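Local coordinates for protein nucleoporin NUP82 (PDB 3PBP) that is a structural constituent of the yeast nuclear pore complex, whose N-terminal domain, present here, interacts with the nucleoporin NUP116, at residues 370-375 and 381-386. The protein carries 1 engineered substitution. Numbering follows the deposited sequence.
Sequences LGKLYV and IQQVNF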
loop_
_atom_site.group_PDB
_atom_site.type_symbol
_atom_site.label_atom_id
_atom_site.label_comp_id
_atom_site.label_asym_id
_atom_site.label_seq_id
_atom_site.Cartn_x
_atom_site.Cartn_y
_atom_site.Cartn_z
ATOM N N LEU A 370 -8.587 -19.152 -8.261
ATOM C CA LEU A 370 -7.143 -18.954 -8.240
ATOM C C LEU A 370 -6.605 -18.558 -9.605
ATOM O O LEU A 370 -7.219 -18.838 -10.631
ATOM C CB LEU A 370 -6.435 -20.234 -7.798
ATOM C CG LEU A 370 -6.766 -20.836 -6.432
ATOM C CD1 LEU A 370 -5.744 -21.903 -6.137
ATOM C CD2 LEU A 370 -6.724 -19.777 -5.334
ATOM N N GLY A 371 -5.449 -17.908 -9.606
ATOM C CA GLY A 371 -4.805 -17.500 -10.845
ATOM C C GLY A 371 -5.624 -16.824 -11.925
ATOM O O GLY A 371 -5.242 -16.877 -13.095
ATOM N N LYS A 372 -6.736 -16.199 -11.556
ATOM C CA LYS A 372 -7.573 -15.508 -12.531
ATOM C C LYS A 372 -7.787 -14.073 -12.092
ATOM O O LYS A 372 -8.036 -13.796 -10.921
ATOM C CB LYS A 372 -8.931 -16.190 -12.685
ATOM C CG LYS A 372 -8.875 -17.599 -13.256
ATOM C CD LYS A 372 -10.280 -18.168 -13.431
ATOM C CE LYS A 372 -10.253 -19.634 -13.836
ATOM N NZ LYS A 372 -11.646 -20.147 -13.989
ATOM N N LEU A 373 -7.708 -13.159 -13.043
ATOM C CA LEU A 373 -7.866 -11.753 -12.749
ATOM C C LEU A 373 -8.815 -11.110 -13.748
ATOM O O LEU A 373 -8.732 -11.368 -14.944
ATOM C CB LEU A 373 -6.495 -11.084 -12.816
ATOM C CG LEU A 373 -6.437 -9.567 -12.899
ATOM C CD1 LEU A 373 -6.822 -8.974 -11.575
ATOM C CD2 LEU A 373 -5.041 -9.139 -13.287
ATOM N N TYR A 374 -9.730 -10.283 -13.260
ATOM C CA TYR A 374 -10.656 -9.589 -14.142
ATOM C C TYR A 374 -10.126 -8.178 -14.378
ATOM O O TYR A 374 -9.754 -7.472 -13.434
ATOM C CB TYR A 374 -12.057 -9.539 -13.521
ATOM C CG TYR A 374 -12.785 -10.867 -13.581
ATOM C CD1 TYR A 374 -13.131 -11.438 -14.805
ATOM C CD2 TYR A 374 -13.072 -11.583 -12.420
ATOM C CE1 TYR A 374 -13.736 -12.690 -14.873
ATOM C CE2 TYR A 374 -13.675 -12.840 -12.475
ATOM C CZ TYR A 374 -14.002 -13.390 -13.704
ATOM O OH TYR A 374 -14.558 -14.653 -13.766
ATOM N N VAL A 375 -10.059 -7.780 -15.643
ATOM C CA VAL A 375 -9.576 -6.450 -15.979
ATOM C C VAL A 375 -10.686 -5.685 -16.650
ATOM O O VAL A 375 -11.149 -6.059 -17.715
ATOM C CB VAL A 375 -8.398 -6.488 -16.949
ATOM C CG1 VAL A 375 -7.872 -5.071 -17.155
ATOM C CG2 VAL A 375 -7.308 -7.407 -16.426
ATOM N N ILE A 381 -14.811 -6.509 -20.169
ATOM C CA ILE A 381 -14.412 -7.067 -18.898
ATOM C C ILE A 381 -13.698 -8.278 -19.434
ATOM O O ILE A 381 -14.330 -9.183 -19.974
ATOM C CB ILE A 381 -15.587 -7.550 -18.028
ATOM C CG1 ILE A 381 -16.463 -6.375 -17.614
ATOM C CG2 ILE A 381 -15.052 -8.231 -16.776
ATOM C CD1 ILE A 381 -17.644 -6.797 -16.772
ATOM N N GLN A 382 -12.379 -8.269 -19.350
ATOM C CA GLN A 382 -11.599 -9.394 -19.829
ATOM C C GLN A 382 -11.140 -10.177 -18.615
ATOM O O GLN A 382 -11.162 -9.673 -17.489
ATOM C CB GLN A 382 -10.388 -8.904 -20.629
ATOM C CG GLN A 382 -10.714 -8.430 -22.032
ATOM C CD GLN A 382 -9.518 -7.825 -22.731
ATOM O OE1 GLN A 382 -9.164 -6.675 -22.491
ATOM N NE2 GLN A 382 -8.878 -8.606 -23.592
ATOM N N GLN A 383 -10.752 -11.422 -18.840
ATOM C CA GLN A 383 -10.264 -12.250 -17.756
ATOM C C GLN A 383 -8.924 -12.848 -18.133
ATOM O O GLN A 383 -8.828 -13.651 -19.059
ATOM C CB GLN A 383 -11.228 -13.385 -17.428
ATOM C CG GLN A 383 -10.768 -14.179 -16.211
ATOM C CD GLN A 383 -11.367 -15.561 -16.131
ATOM O OE1 GLN A 383 -12.239 -15.836 -15.295
ATOM N NE2 GLN A 383 -10.902 -16.448 -17.002
ATOM N N VAL A 384 -7.888 -12.435 -17.418
ATOM C CA VAL A 384 -6.557 -12.948 -17.648
ATOM C C VAL A 384 -6.476 -14.219 -16.812
ATOM O O VAL A 384 -6.729 -14.194 -15.611
ATOM C CB VAL A 384 -5.504 -11.940 -17.182
ATOM C CG1 VAL A 384 -4.120 -12.458 -17.482
ATOM C CG2 VAL A 384 -5.733 -10.620 -17.865
ATOM N N ASN A 385 -6.151 -15.337 -17.447
ATOM C CA ASN A 385 -6.057 -16.598 -16.732
ATOM C C ASN A 385 -4.644 -17.140 -16.816
ATOM O O ASN A 385 -4.235 -17.638 -17.860
ATOM C CB ASN A 385 -7.031 -17.609 -17.334
ATOM C CG ASN A 385 -7.029 -18.931 -16.595
ATOM O OD1 ASN A 385 -6.000 -19.604 -16.492
ATOM N ND2 ASN A 385 -8.190 -19.315 -16.075
ATOM N N PHE A 386 -3.892 -17.056 -15.724
ATOM C CA PHE A 386 -2.530 -17.555 -15.756
ATOM C C PHE A 386 -2.258 -18.833 -14.985
ATOM O O PHE A 386 -1.146 -19.053 -14.503
ATOM C CB PHE A 386 -1.540 -16.465 -15.344
ATOM C CG PHE A 386 -2.070 -15.486 -14.340
ATOM C CD1 PHE A 386 -1.982 -15.741 -12.986
ATOM C CD2 PHE A 386 -2.610 -14.278 -14.755
ATOM C CE1 PHE A 386 -2.418 -14.806 -12.058
ATOM C CE2 PHE A 386 -3.051 -13.340 -13.835
ATOM C CZ PHE A 386 -2.952 -13.606 -12.481
#
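A beta hairpin in the N-terminal beta-propeller domain of NUP82 pairs Leu373 with Val384 and Val375 with Gln382, its two strands forming the middle of a four-stranded antiparallel sheet between 362-364 and 413-419. Both are hydrogen-bonded pairs: Leu373 N reaches Val384 O at 2.9 Å in the carbonyl plane, and Val375 N reaches Gln382 O at 2.9 Å, tilted from the plane of the Gln382 carbonyl, each answered by the reciprocal bond. Lys372 with Asn385 and Tyr374 with Gln383 are the non-hydrogen-bonded pairs and share one face. There Gln383 crosses the Tyr374 ring with its amide turned 44° from the ring plane; its CG, anti to the backbone N (chi1 -175°), lies 3.6 Å from Tyr374 CE1, and its OE1 is 3.0 Å from Tyr374 OH. A valine in place of Tyr374 would probably open a gap beside Gln383 CB and CG and take the hydroxyl away from OE1, leaving the amide freer to turn. Lys372, extended beyond CG, runs alongside Asn385, its methylenes passing ND2, while its NZ is hydrogen-bonded to Gln369. On the other face, Val375 CG2 meets Val384 CG2 at 3.9 Å, and both valines, with Leu373, pack on Leu324 of strand 323-329, joining the hairpin to the neighbouring sheet. Strand 381-385 gives way to helix 387-399, with Phe386 at its N-cap position; Asn385, just before it, accepts a bond from Met387 N through OD1. Opposite Phe386, Gly371 takes a positive phi of 46°, a backbone shape that favours glycine. Its carbonyl has a double role: Gly371 O accepts the Phe386 N-H at 3.0 Å and also sits over one face of the Phe386 ring, 3.5 Å from CD1 and offset toward the rim.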